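Local coordinates for protein histidine--tRNA ligase (Staphylococcus aureus, PDB 1QE0) that charges tRNA(His) with L-histidine, using ATP and releasing AMP and diphosphate, and works as a homodimeric class II aminoacyl-tRNA synthetase, at residues S88-K93 with D297-T302; D339-Y344 with I384-Q389; E392-D397 with E410-V415. One frame throughout, in Å; residues are numbered along the deposited sequence.

Contact 1 of 3, residues S88-K93 with D297-T302; sequences SYIEHK and DGPSET
Where the last turn of helix 82-91 faces the irregular loop 297-302, the nearest CA atoms are those of Ile90 and Gly298, 5.8 Å apart. Ile90 points at the loop, and its branches divide the work. CD1 rests on Gly298 CA at 3.7 Å, where there is no side chain to hold it off, CG2 lies 3.8 Å from the carbonyl O of Asp297, and CG1 reaches Pro299 CD at 4.3 Å. Tyr89 meets the other end of the loop: with its CG anti to the backbone N (chi1 170°), the ring extends until its hydroxyl end meets Glu301 CG. The two side chains cross nearly at right angles, the ring and carboxylate planes 59° apart. No hydrogen bond spans the segments. Behind the contact the helix closes in a Schellman motif with Lys93, at positive phi, as its C-prime residue. Leu293 of helix 292-295 packs on both Tyr89 and Ile90, Ile132 of strand 123-132 touches Tyr89 and Glu301, and Ser88 hydrogen-bonds to Asp10, and Glu91 to Ile4, of the second subunit, which places the helix end between the catalytic-domain sheet and the dimer interface.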
loop_
_atom_site.group_PDB
_atom_site.type_symbol
_atom_site.label_atom_id
_atom_site.label_comp_id
_atom_site.label_asym_id
_atom_site.label_seq_id
_atom_site.Cartn_x
_atom_site.Cartn_y
_atom_site.Cartn_z
ATOM N N SER A 88 15.182 4.277 10.751
ATOM C CA SER A 88 15.216 5.255 9.674
ATOM C C SER A 88 15.224 6.677 10.226
ATOM O O SER A 88 15.876 7.563 9.671
ATOM C CB SER A 88 14.022 5.079 8.752
ATOM O OG SER A 88 14.130 6.002 7.680
ATOM N N TYR A 89 14.417 6.899 11.260
ATOM C CA TYR A 89 14.290 8.184 11.931
ATOM C C TYR A 89 15.668 8.586 12.443
ATOM O O TYR A 89 16.109 9.724 12.266
ATOM C CB TYR A 89 13.275 8.055 13.082
ATOM C CG TYR A 89 13.182 9.223 14.026
ATOM C CD1 TYR A 89 12.104 10.094 13.980
ATOM C CD2 TYR A 89 14.164 9.448 14.988
ATOM C CE1 TYR A 89 12.001 11.149 14.854
ATOM C CE2 TYR A 89 14.068 10.522 15.885
ATOM C CZ TYR A 89 12.985 11.361 15.801
ATOM O OH TYR A 89 12.896 12.440 16.642
ATOM N N ILE A 90 16.365 7.646 13.056
ATOM C CA ILE A 90 17.700 7.939 13.570
ATOM C C ILE A 90 18.698 8.195 12.424
ATOM O O ILE A 90 19.284 9.285 12.309
ATOM C CB ILE A 90 18.212 6.807 14.492
ATOM C CG1 ILE A 90 17.386 6.770 15.796
ATOM C CG2 ILE A 90 19.680 7.020 14.796
ATOM C CD1 ILE A 90 17.394 5.442 16.543
ATOM N N GLU A 91 18.828 7.216 11.536
ATOM C CA GLU A 91 19.735 7.307 10.404
ATOM C C GLU A 91 19.566 8.581 9.573
ATOM O O GLU A 91 20.545 9.126 9.089
ATOM C CB GLU A 91 19.567 6.081 9.526
ATOM C CG GLU A 91 20.716 5.861 8.558
ATOM C CD GLU A 91 20.583 4.572 7.762
ATOM O OE1 GLU A 91 21.485 3.714 7.819
ATOM O OE2 GLU A 91 19.566 4.417 7.069
ATOM N N HIS A 92 18.335 9.060 9.411
ATOM C CA HIS A 92 18.100 10.264 8.625
ATOM C C HIS A 92 18.070 11.512 9.475
ATOM O O HIS A 92 17.630 12.574 9.030
ATOM C CB HIS A 92 16.817 10.158 7.811
ATOM C CG HIS A 92 16.853 9.079 6.781
ATOM N ND1 HIS A 92 16.281 7.838 6.986
ATOM C CD2 HIS A 92 17.423 9.034 5.554
ATOM C CE1 HIS A 92 16.508 7.076 5.931
ATOM N NE2 HIS A 92 17.198 7.777 5.048
ATOM N N LYS A 93 18.495 11.368 10.717
ATOM C CA LYS A 93 18.536 12.503 11.617
ATOM C C LYS A 93 17.244 13.343 11.558
ATOM O O LYS A 93 17.277 14.567 11.375
ATOM C CB LYS A 93 19.780 13.327 11.276
ATOM C CG LYS A 93 21.062 12.504 11.417
ATOM C CD LYS A 93 22.283 13.241 10.884
ATOM C CE LYS A 93 23.564 12.891 11.664
ATOM N NZ LYS A 93 23.908 11.440 11.649
ATOM N N ASP A 297 20.023 3.377 19.685
ATOM C CA ASP A 297 21.116 4.352 19.564
ATOM C C ASP A 297 20.626 5.712 19.075
ATOM O O ASP A 297 21.248 6.305 18.199
ATOM C CB ASP A 297 22.213 3.868 18.612
ATOM C CG ASP A 297 22.745 2.489 18.957
ATOM O OD1 ASP A 297 23.489 1.957 18.119
ATOM O OD2 ASP A 297 22.436 1.927 20.029
ATOM N N GLY A 298 19.537 6.225 19.638
ATOM C CA GLY A 298 19.032 7.509 19.190
ATOM C C GLY A 298 18.685 8.424 20.339
ATOM O O GLY A 298 18.870 8.018 21.494
ATOM N N PRO A 299 18.130 9.631 20.062
ATOM C CA PRO A 299 17.705 10.702 20.975
ATOM C C PRO A 299 16.729 10.214 22.022
ATOM O O PRO A 299 16.255 9.094 21.945
ATOM C CB PRO A 299 16.997 11.674 20.045
ATOM C CG PRO A 299 17.676 11.490 18.760
ATOM C CD PRO A 299 17.772 9.987 18.680
ATOM N N SER A 300 16.389 11.053 22.993
ATOM C CA SER A 300 15.430 10.626 24.007
ATOM C C SER A 300 14.014 11.015 23.620
ATOM O O SER A 300 13.174 11.250 24.499
ATOM C CB SER A 300 15.759 11.225 25.366
ATOM O OG SER A 300 17.049 10.848 25.764
ATOM N N GLU A 301 13.741 11.096 22.322
ATOM C CA GLU A 301 12.415 11.453 21.873
ATOM C C GLU A 301 11.327 10.581 22.462
ATOM O O GLU A 301 11.546 9.407 22.770
ATOM C CB GLU A 301 12.322 11.357 20.367
ATOM C CG GLU A 301 13.222 12.300 19.647
ATOM C CD GLU A 301 12.931 13.734 19.965
ATOM O OE1 GLU A 301 11.794 14.015 20.406
ATOM O OE2 GLU A 301 13.848 14.571 19.762
ATOM N N THR A 302 10.173 11.208 22.671
ATOM C CA THR A 302 8.968 10.561 23.179
ATOM C C THR A 302 8.190 10.181 21.928
ATOM O O THR A 302 8.458 10.713 20.856
ATOM C CB THR A 302 8.111 11.531 24.045
ATOM O OG1 THR A 302 8.379 12.904 23.696
ATOM C CG2 THR A 302 8.409 11.328 25.492
#

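Contact 2 of 3, residues D339-Y344 with I384-Q389; sequences DQADRY and IVIGDQ
Tyr344 and Ile386 meet nearly at right angles, with the isoleucine at the edge of the ring: Ile386 CD1 lies in the ring plane, 3.9 Å from Tyr344 CD2. Tyr344 CG is anti to its backbone N (chi1 176°), which sends the ring from the helix toward the strand. The two arms of Ile386 serve different neighbours. CG1 carries CD1 to the tyrosine, while CG2 packs against Ala341 CB at 4.0 Å. The CA atoms of Ala341 and Gly387 are the nearest across the contact, at 5.2 Å, and Ala341 CB also rests 3.8 Å from Gly387 CA. Here helix 338-353 lies against the end of strand 382-386, with Ala341 CB turned toward it. The arrangement belongs to the alpha/beta anticodon-binding domain, in which the helix follows strand 332-336 and lies over a mixed sheet where strands 332-336 and 382-386 run parallel. Gly387 follows the strand and takes the N-cap position of helix 388-393, whose Leu391 packs on Gln340, Ala341, Tyr344 and Ile386. At the exposed border the meeting is polar. Gln340 stretches out fully extended, and its amide is turned 76° from the carboxylate of Asp388. Gln340 NE2 is 3.4 Å from Asp388 OD2, while Gln340 CB lies 3.8 Å from the same oxygen. A water bridges the two residues, accepting a weak hydrogen bond from Gln340 NE2 and donating one to Asp388 O at 3.1 Å. Asp342, whose CB points away from the strand, forms a salt bridge with Lys361 and a hydrogen bond with Thr336; Tyr241 of the second subunit packs against it and Arg343.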
loop_
_atom_site.group_PDB
_atom_site.type_symbol
_atom_site.label_atom_id
_atom_site.label_comp_id
_atom_site.label_asym_id
_atom_site.label_seq_id
_atom_site.Cartn_x
_atom_site.Cartn_y
_atom_site.Cartn_z
ATOM N N ASP A 339 -12.945 -11.788 -39.140
ATOM C CA ASP A 339 -11.717 -10.980 -39.161
ATOM C C ASP A 339 -11.816 -9.493 -39.276
ATOM O O ASP A 339 -11.178 -8.793 -38.499
ATOM C CB ASP A 339 -10.766 -11.474 -40.235
ATOM C CG ASP A 339 -10.320 -12.893 -39.994
ATOM O OD1 ASP A 339 -9.909 -13.205 -38.845
ATOM O OD2 ASP A 339 -10.403 -13.696 -40.953
ATOM N N GLN A 340 -12.578 -9.008 -40.255
ATOM C CA GLN A 340 -12.737 -7.562 -40.469
ATOM C C GLN A 340 -13.205 -6.881 -39.199
ATOM O O GLN A 340 -12.533 -6.007 -38.677
ATOM C CB GLN A 340 -13.731 -7.277 -41.605
ATOM C CG GLN A 340 -13.972 -5.780 -41.876
ATOM C CD GLN A 340 -14.932 -5.504 -43.043
ATOM O OE1 GLN A 340 -14.503 -5.106 -44.125
ATOM N NE2 GLN A 340 -16.228 -5.684 -42.812
ATOM N N ALA A 341 -14.332 -7.353 -38.677
ATOM C CA ALA A 341 -14.919 -6.813 -37.470
ATOM C C ALA A 341 -13.959 -6.994 -36.317
ATOM O O ALA A 341 -13.767 -6.076 -35.520
ATOM C CB ALA A 341 -16.222 -7.502 -37.179
ATOM N N ASP A 342 -13.321 -8.154 -36.242
ATOM C CA ASP A 342 -12.381 -8.393 -35.165
ATOM C C ASP A 342 -11.158 -7.485 -35.137
ATOM O O ASP A 342 -10.676 -7.105 -34.069
ATOM C CB ASP A 342 -11.895 -9.815 -35.166
ATOM C CG ASP A 342 -10.955 -10.062 -34.036
ATOM O OD1 ASP A 342 -9.735 -10.137 -34.305
ATOM O OD2 ASP A 342 -11.437 -10.097 -32.875
ATOM N N ARG A 343 -10.611 -7.195 -36.308
ATOM C CA ARG A 343 -9.447 -6.343 -36.387
ATOM C C ARG A 343 -9.820 -4.922 -36.075
ATOM O O ARG A 343 -8.963 -4.138 -35.703
ATOM C CB ARG A 343 -8.773 -6.471 -37.744
ATOM C CG ARG A 343 -8.079 -7.812 -37.899
ATOM C CD ARG A 343 -7.176 -7.824 -39.101
ATOM N NE ARG A 343 -7.942 -8.024 -40.324
ATOM C CZ ARG A 343 -8.078 -9.197 -40.932
ATOM N NH1 ARG A 343 -8.794 -9.276 -42.046
ATOM N NH2 ARG A 343 -7.504 -10.292 -40.425
ATOM N N TYR A 344 -11.111 -4.619 -36.164
ATOM C CA TYR A 344 -11.614 -3.294 -35.856
ATOM C C TYR A 344 -11.755 -3.156 -34.348
ATOM O O TYR A 344 -11.609 -2.071 -33.793
ATOM C CB TYR A 344 -12.977 -3.088 -36.478
ATOM C CG TYR A 344 -13.566 -1.757 -36.105
ATOM C CD1 TYR A 344 -13.206 -0.615 -36.786
ATOM C CD2 TYR A 344 -14.472 -1.642 -35.047
ATOM C CE1 TYR A 344 -13.722 0.597 -36.436
ATOM C CE2 TYR A 344 -14.998 -0.431 -34.687
ATOM C CZ TYR A 344 -14.625 0.674 -35.386
ATOM O OH TYR A 344 -15.200 1.877 -35.095
ATOM N N ILE A 384 -21.496 -5.384 -27.007
ATOM C CA ILE A 384 -21.716 -5.005 -28.401
ATOM C C ILE A 384 -21.195 -6.159 -29.270
ATOM O O ILE A 384 -20.247 -6.866 -28.869
ATOM C CB ILE A 384 -21.037 -3.683 -28.825
ATOM C CG1 ILE A 384 -19.545 -3.781 -28.694
ATOM C CG2 ILE A 384 -21.578 -2.516 -28.074
ATOM C CD1 ILE A 384 -18.883 -2.598 -29.304
ATOM N N VAL A 385 -21.885 -6.414 -30.392
ATOM C CA VAL A 385 -21.511 -7.475 -31.337
ATOM C C VAL A 385 -21.211 -6.777 -32.640
ATOM O O VAL A 385 -22.134 -6.267 -33.269
ATOM C CB VAL A 385 -22.667 -8.452 -31.596
ATOM C CG1 VAL A 385 -22.224 -9.543 -32.594
ATOM C CG2 VAL A 385 -23.164 -9.085 -30.277
ATOM N N ILE A 386 -19.928 -6.648 -32.984
ATOM C CA ILE A 386 -19.520 -5.978 -34.214
ATOM C C ILE A 386 -19.352 -7.028 -35.278
ATOM O O ILE A 386 -18.621 -7.998 -35.093
ATOM C CB ILE A 386 -18.177 -5.238 -34.086
ATOM C CG1 ILE A 386 -18.186 -4.265 -32.916
ATOM C CG2 ILE A 386 -17.918 -4.424 -35.331
ATOM C CD1 ILE A 386 -16.858 -3.625 -32.694
ATOM N N GLY A 387 -20.053 -6.823 -36.381
ATOM C CA GLY A 387 -20.006 -7.732 -37.510
ATOM C C GLY A 387 -19.897 -6.840 -38.722
ATOM O O GLY A 387 -20.003 -5.631 -38.589
ATOM N N ASP A 388 -19.814 -7.402 -39.913
ATOM C CA ASP A 388 -19.661 -6.562 -41.078
ATOM C C ASP A 388 -20.866 -5.675 -41.404
ATOM O O ASP A 388 -20.692 -4.584 -41.942
ATOM C CB ASP A 388 -19.190 -7.384 -42.280
ATOM C CG ASP A 388 -18.092 -8.430 -41.918
ATOM O OD1 ASP A 388 -17.980 -9.438 -42.670
ATOM O OD2 ASP A 388 -17.362 -8.267 -40.899
ATOM N N GLN A 389 -22.074 -6.082 -41.039
ATOM C CA GLN A 389 -23.208 -5.224 -41.345
ATOM C C GLN A 389 -23.138 -3.966 -40.504
ATOM O O GLN A 389 -23.378 -2.872 -40.997
ATOM C CB GLN A 389 -24.547 -5.940 -41.180
ATOM C CG GLN A 389 -24.700 -6.728 -39.901
ATOM C CD GLN A 389 -26.118 -7.306 -39.729
ATOM O OE1 GLN A 389 -27.094 -6.681 -40.124
ATOM N NE2 GLN A 389 -26.221 -8.506 -39.145
HETATM O O HOH W 1 -18.193 -3.865 -43.629
#

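Contact 3 of 3, residues E392-D397 with E410-V415; sequences ENNKID and ELDALV
Asn394 reaches from the turn after helix 388-393 into the bend 410-412 and carries most of the polar contact there. Beyond CB, CG stands anti to the backbone N (chi1 179°) and comes within 3.7 Å of both Leu411 N and Asp412 OD1. The two ends of the amide then take different partners. OD1 accepts a hydrogen bond from Asp412 N at 3.2 Å, the donor lying in the carbonyl plane on a lone pair, with an angle at the hydrogen of 141°. At the other end ND2 is held by two weak hydrogen bonds, to Asp412 OD1 at 3.2 Å and to Glu410 OE1 at 3.3 Å. The carboxylates come from different directions: the Glu410 side chain runs alongside that of Asn394, whereas Asp412 crosses it at about a right angle, its carboxylate plane 84° from the amide. One clear and two weak bonds together are consistent with this rotation of the amide, and its NH2 end would be expected to ease the repulsion between two nearby acidic groups. The main chain adds a grip, as Asn394 O accepts a weak hydrogen bond from Leu411 N and a CA-H...O contact from Glu410. Beneath this polar layer Ile396 CG1 packs 3.9 Å from Leu411 CG, the two side chains crossing nearly at right angles. Ile409, paired through its backbone with Ile396, touches both Ile396 and Leu414. Asn394, in the left-handed backbone region (positive phi), is the first residue past the helix and turns the chain into strand 396-400, first arm of an antiparallel hairpin with strand 406-409 at the edge of the anticodon-binding domain's mixed sheet, just before the C-terminal helix 413-419.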
loop_
_atom_site.group_PDB
_atom_site.type_symbol
_atom_site.label_atom_id
_atom_site.label_comp_id
_atom_site.label_asym_id
_atom_site.label_seq_id
_atom_site.Cartn_x
_atom_site.Cartn_y
_atom_site.Cartn_z
ATOM N N GLU A 392 -20.543 -1.381 -41.725
ATOM C CA GLU A 392 -20.869 -0.490 -42.821
ATOM C C GLU A 392 -21.917 0.544 -42.446
ATOM O O GLU A 392 -21.693 1.740 -42.609
ATOM C CB GLU A 392 -21.266 -1.280 -44.061
ATOM C CG GLU A 392 -22.209 -2.415 -43.794
ATOM C CD GLU A 392 -22.571 -3.197 -45.045
ATOM O OE1 GLU A 392 -23.032 -4.359 -44.905
ATOM O OE2 GLU A 392 -22.407 -2.653 -46.161
ATOM N N ASN A 393 -23.047 0.095 -41.919
ATOM C CA ASN A 393 -24.100 1.015 -41.507
ATOM C C ASN A 393 -23.559 2.029 -40.486
ATOM O O ASN A 393 -24.206 3.053 -40.244
ATOM C CB ASN A 393 -25.254 0.269 -40.814
ATOM C CG ASN A 393 -25.972 -0.714 -41.710
ATOM O OD1 ASN A 393 -26.025 -1.904 -41.415
ATOM N ND2 ASN A 393 -26.590 -0.214 -42.770
ATOM N N ASN A 394 -22.406 1.731 -39.875
ATOM C CA ASN A 394 -21.801 2.569 -38.836
ATOM C C ASN A 394 -22.825 2.769 -37.719
ATOM O O ASN A 394 -23.172 3.890 -37.359
ATOM C CB ASN A 394 -21.335 3.922 -39.377
ATOM C CG ASN A 394 -20.719 4.834 -38.287
ATOM O OD1 ASN A 394 -20.037 4.375 -37.368
ATOM N ND2 ASN A 394 -20.974 6.124 -38.394
ATOM N N LYS A 395 -23.309 1.672 -37.160
ATOM C CA LYS A 395 -24.285 1.754 -36.094
ATOM C C LYS A 395 -24.395 0.394 -35.436
ATOM O O LYS A 395 -24.459 -0.625 -36.130
ATOM C CB LYS A 395 -25.640 2.158 -36.658
ATOM C CG LYS A 395 -26.153 1.163 -37.660
ATOM C CD LYS A 395 -27.401 0.481 -37.169
ATOM C CE LYS A 395 -28.642 1.289 -37.515
ATOM N NZ LYS A 395 -28.627 2.635 -36.945
ATOM N N ILE A 396 -24.345 0.379 -34.104
ATOM C CA ILE A 396 -24.471 -0.855 -33.322
ATOM C C ILE A 396 -25.491 -0.666 -32.215
ATOM O O ILE A 396 -25.878 0.454 -31.876
ATOM C CB ILE A 396 -23.136 -1.344 -32.649
ATOM C CG1 ILE A 396 -22.235 -0.180 -32.252
ATOM C CG2 ILE A 396 -22.429 -2.341 -33.500
ATOM C CD1 ILE A 396 -22.756 0.601 -31.063
ATOM N N ASP A 397 -25.963 -1.789 -31.705
ATOM C CA ASP A 397 -26.904 -1.792 -30.619
ATOM C C ASP A 397 -26.071 -2.111 -29.394
ATOM O O ASP A 397 -25.357 -3.112 -29.358
ATOM C CB ASP A 397 -27.976 -2.874 -30.836
ATOM C CG ASP A 397 -29.079 -2.432 -31.792
ATOM O OD1 ASP A 397 -30.277 -2.447 -31.405
ATOM O OD2 ASP A 397 -28.741 -2.049 -32.930
ATOM N N GLU A 410 -24.368 5.240 -33.437
ATOM C CA GLU A 410 -23.425 5.074 -34.548
ATOM C C GLU A 410 -22.084 4.530 -33.969
ATOM O O GLU A 410 -21.728 4.842 -32.823
ATOM C CB GLU A 410 -23.223 6.390 -35.314
ATOM C CG GLU A 410 -22.439 7.443 -34.573
ATOM C CD GLU A 410 -22.218 8.724 -35.391
ATOM O OE1 GLU A 410 -21.388 8.693 -36.337
ATOM O OE2 GLU A 410 -22.865 9.765 -35.059
ATOM N N LEU A 411 -21.350 3.757 -34.762
ATOM C CA LEU A 411 -20.102 3.177 -34.283
ATOM C C LEU A 411 -19.147 4.231 -33.785
ATOM O O LEU A 411 -18.534 4.027 -32.735
ATOM C CB LEU A 411 -19.482 2.245 -35.312
ATOM C CG LEU A 411 -19.556 0.776 -34.923
ATOM C CD1 LEU A 411 -19.557 -0.056 -36.145
ATOM C CD2 LEU A 411 -18.391 0.406 -34.083
ATOM N N ASP A 412 -19.050 5.361 -34.473
ATOM C CA ASP A 412 -18.180 6.435 -34.005
ATOM C C ASP A 412 -18.471 6.860 -32.574
ATOM O O ASP A 412 -17.539 7.087 -31.769
ATOM C CB ASP A 412 -18.325 7.684 -34.871
ATOM C CG ASP A 412 -17.590 7.555 -36.187
ATOM O OD1 ASP A 412 -18.218 7.281 -37.213
ATOM O OD2 ASP A 412 -16.373 7.715 -36.202
ATOM N N ALA A 413 -19.746 7.012 -32.253
ATOM C CA ALA A 413 -20.084 7.442 -30.918
ATOM C C ALA A 413 -19.497 6.535 -29.854
ATOM O O ALA A 413 -19.095 7.043 -28.825
ATOM C CB ALA A 413 -21.562 7.571 -30.742
ATOM N N LEU A 414 -19.303 5.250 -30.097
ATOM C CA LEU A 414 -18.841 4.367 -29.036
ATOM C C LEU A 414 -17.907 4.936 -27.945
ATOM O O LEU A 414 -18.233 4.811 -26.780
ATOM C CB LEU A 414 -18.256 3.098 -29.581
ATOM C CG LEU A 414 -18.848 1.813 -29.011
ATOM C CD1 LEU A 414 -19.154 1.974 -27.564
ATOM C CD2 LEU A 414 -20.108 1.502 -29.712
ATOM N N VAL A 415 -16.806 5.555 -28.291
ATOM C CA VAL A 415 -15.939 6.073 -27.235
ATOM C C VAL A 415 -16.633 7.207 -26.494
ATOM O O VAL A 415 -16.701 7.219 -25.281
ATOM C CB VAL A 415 -14.500 6.544 -27.685
ATOM C CG1 VAL A 415 -13.484 5.692 -27.034
ATOM C CG2 VAL A 415 -14.260 6.435 -29.210
#

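In the fold
Contact 1 belongs to the catalytic part of the chain, contacts 2 and 3 to the anticodon-binding domain on the opposite side of the chain's centre. The centre of contact 1 is 64 Å from that of either other contact, and its nearest atoms stay about 49 Å from contact 2 and about 44 Å from contact 3. Contacts 2 and 3 are neighbours, centres 11 Å apart, joined through helix 388-393 and the adjacent strands 382-386 and 396-400. Tyr344 CE2 meets Leu411 CD2 at 3.5 Å, linking the two apolar clusters. Contacts 1 and 2 both touch the second subunit. The enzyme is the apo form, without histidine or ATP.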